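Long-range contact in carboxypeptidase A (Helicoverpa armigera, PDB 1JQG), which is a zinc metallopeptidase of the M14 family, made as a proenzyme, that probably cleaves C-terminal residues from peptides: residues R160-N165 and N210-I215. Sequence-based numbering, arbitrary orientation.
Sequences RISTTN and NIDWII
In the mixed eight-stranded sheet of this M14 zinc carboxypeptidase, strands 155-161 and 212-216 run antiparallel as neighbours, and Ile161 faces Trp213 as a hydrogen-bonded pair where the first strand ends. Ile161 N donates to Trp213 O at 2.9 Å, bent at the hydrogen. The return bond, Trp213 N to Ile161 O, also 2.9 Å, is almost straight at 179° and lies in the carbonyl plane. Both side chains leave on the face packed by helix 187-200, where beta-branched and aromatic residues suit a buried strand. The CB atoms of Ile161 and Trp213 are 4.2 Å apart. With CG1 anti to the carbonyl carbon (chi1 -54°) and the chain extended beyond it, Ile161 carries CD1 to 4.0 Å from CD1 of Ile215. The indole bonds elsewhere: its NE1 donates to the carbonyl of Leu207, so a bulky ring is buried without stranding its polar nitrogen.

Past the strand end, side chains take over the pairing. OG of Ser162, anti to the backbone N (chi1 176°), donates to Asp212 OD1 at 2.8 Å, from above the carboxylate plane. Ser162 OG also accepts from Thr164 N at 3.0 Å, making an ST turn, and from Phe166 N; serine suits the place because one small hydroxyl can give one bond and accept two. A water accepts from Thr164 OG1 and donates to Asp212 OD2, which also forms a salt bridge with Arg298. Were Ser162 an alanine, Asp212 OD1 would probably lose its hydroxyl donor, and the N-H groups of Thr164 and Phe166 an acceptor, freeing the turn to shift. Aspartate thus joins turn, water and arginine, and this shared hydrogen bonding, together with the Arg298 salt bridge, probably stabilises its negative charge in a buried setting.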
loop_
_atom_site.group_PDB
_atom_site.type_symbol
_atom_site.label_atom_id
_atom_site.label_comp_id
_atom_site.label_asym_id
_atom_site.label_seq_id
_atom_site.Cartn_x
_atom_site.Cartn_y
_atom_site.Cartn_z
ATOM N N ARG A 160 -6.041 11.146 15.020
ATOM C CA ARG A 160 -6.724 12.345 14.544
ATOM C C ARG A 160 -5.905 13.547 14.989
ATOM O O ARG A 160 -5.957 13.892 16.169
ATOM C CB ARG A 160 -8.132 12.422 15.127
ATOM C CG ARG A 160 -9.130 11.497 14.436
ATOM C CD ARG A 160 -10.563 11.923 14.777
ATOM N NE ARG A 160 -10.871 11.727 16.179
ATOM C CZ ARG A 160 -11.951 12.083 16.818
ATOM N NH1 ARG A 160 -12.929 12.695 16.175
ATOM N NH2 ARG A 160 -12.058 11.842 18.122
ATOM N N ILE A 161 -5.063 14.063 14.127
ATOM C CA ILE A 161 -4.195 15.196 14.435
ATOM C C ILE A 161 -4.890 16.519 14.082
ATOM O O ILE A 161 -5.348 16.751 12.959
ATOM C CB ILE A 161 -2.854 15.069 13.671
ATOM C CG1 ILE A 161 -2.225 13.705 13.961
ATOM C CG2 ILE A 161 -1.982 16.264 14.024
ATOM C CD1 ILE A 161 -0.988 13.244 13.259
ATOM N N SER A 162 -5.039 17.379 15.067
ATOM C CA SER A 162 -5.715 18.655 14.934
ATOM C C SER A 162 -5.446 19.614 16.089
ATOM O O SER A 162 -5.529 19.312 17.285
ATOM C CB SER A 162 -7.233 18.441 14.789
ATOM O OG SER A 162 -7.890 19.712 14.758
ATOM N N THR A 163 -5.305 20.876 15.794
ATOM C CA THR A 163 -5.120 21.936 16.781
ATOM C C THR A 163 -6.479 22.458 17.248
ATOM O O THR A 163 -6.667 23.117 18.283
ATOM C CB THR A 163 -4.324 23.141 16.236
ATOM O OG1 THR A 163 -5.059 23.593 15.095
ATOM C CG2 THR A 163 -2.905 22.816 15.831
ATOM N N THR A 164 -7.516 22.167 16.481
ATOM C CA THR A 164 -8.880 22.560 16.838
ATOM C C THR A 164 -9.752 21.370 17.207
ATOM O O THR A 164 -10.984 21.406 17.234
ATOM C CB THR A 164 -9.559 23.302 15.669
ATOM O OG1 THR A 164 -9.358 22.476 14.501
ATOM C CG2 THR A 164 -8.936 24.679 15.535
ATOM N N ASN A 165 -9.133 20.237 17.488
ATOM C CA ASN A 165 -9.820 19.011 17.840
ATOM C C ASN A 165 -10.973 18.639 16.925
ATOM O O ASN A 165 -12.081 18.253 17.350
ATOM C CB ASN A 165 -10.287 19.154 19.294
ATOM C CG ASN A 165 -10.806 17.848 19.877
ATOM O OD1 ASN A 165 -10.164 16.793 19.757
ATOM N ND2 ASN A 165 -11.995 17.924 20.479
ATOM N N ASN A 210 -3.915 24.715 9.560
ATOM C CA ASN A 210 -4.998 24.840 8.578
ATOM C C ASN A 210 -5.610 23.531 8.099
ATOM O O ASN A 210 -6.451 23.506 7.219
ATOM C CB ASN A 210 -4.503 25.685 7.406
ATOM C CG ASN A 210 -4.167 27.107 7.844
ATOM O OD1 ASN A 210 -4.970 27.757 8.537
ATOM N ND2 ASN A 210 -2.987 27.559 7.412
ATOM N N ILE A 211 -5.065 22.384 8.473
ATOM C CA ILE A 211 -5.489 21.083 8.030
ATOM C C ILE A 211 -5.701 20.088 9.176
ATOM O O ILE A 211 -4.865 19.990 10.080
ATOM C CB ILE A 211 -4.495 20.495 6.998
ATOM C CG1 ILE A 211 -4.285 21.454 5.805
ATOM C CG2 ILE A 211 -5.018 19.162 6.449
ATOM C CD1 ILE A 211 -3.186 21.084 4.835
ATOM N N ASP A 212 -6.799 19.360 9.114
ATOM C CA ASP A 212 -7.061 18.233 10.019
ATOM C C ASP A 212 -6.660 16.881 9.418
ATOM O O ASP A 212 -6.870 16.682 8.217
ATOM C CB ASP A 212 -8.554 18.175 10.324
ATOM C CG ASP A 212 -8.997 19.165 11.358
ATOM O OD1 ASP A 212 -8.162 19.851 11.957
ATOM O OD2 ASP A 212 -10.223 19.312 11.603
ATOM N N TRP A 213 -5.918 16.069 10.151
ATOM C CA TRP A 213 -5.356 14.840 9.585
ATOM C C TRP A 213 -5.868 13.576 10.281
ATOM O O TRP A 213 -6.173 13.499 11.474
ATOM C CB TRP A 213 -3.837 14.836 9.615
ATOM C CG TRP A 213 -3.179 16.047 9.051
ATOM C CD1 TRP A 213 -3.134 17.312 9.589
ATOM C CD2 TRP A 213 -2.415 16.117 7.847
ATOM N NE1 TRP A 213 -2.408 18.157 8.786
ATOM C CE2 TRP A 213 -1.951 17.443 7.714
ATOM C CE3 TRP A 213 -2.049 15.189 6.870
ATOM C CZ2 TRP A 213 -1.163 17.858 6.629
ATOM C CZ3 TRP A 213 -1.295 15.587 5.809
ATOM C CH2 TRP A 213 -0.859 16.916 5.680
ATOM N N ILE A 214 -6.017 12.521 9.462
ATOM C CA ILE A 214 -6.409 11.208 9.902
ATOM C C ILE A 214 -5.319 10.298 9.364
ATOM O O ILE A 214 -5.111 10.197 8.150
ATOM C CB ILE A 214 -7.790 10.792 9.383
ATOM C CG1 ILE A 214 -8.905 11.612 10.059
ATOM C CG2 ILE A 214 -8.048 9.292 9.628
ATOM C CD1 ILE A 214 -10.310 11.374 9.548
ATOM N N ILE A 215 -4.632 9.571 10.253
ATOM C CA ILE A 215 -3.580 8.658 9.839
ATOM C C ILE A 215 -3.798 7.280 10.413
ATOM O O ILE A 215 -3.829 7.127 11.635
ATOM C CB ILE A 215 -2.196 9.207 10.237
ATOM C CG1 ILE A 215 -1.983 10.608 9.623
ATOM C CG2 ILE A 215 -1.091 8.249 9.779
ATOM C CD1 ILE A 215 -0.626 11.225 9.868
HETATM O O HOH W 1 -11.055 21.437 12.986
#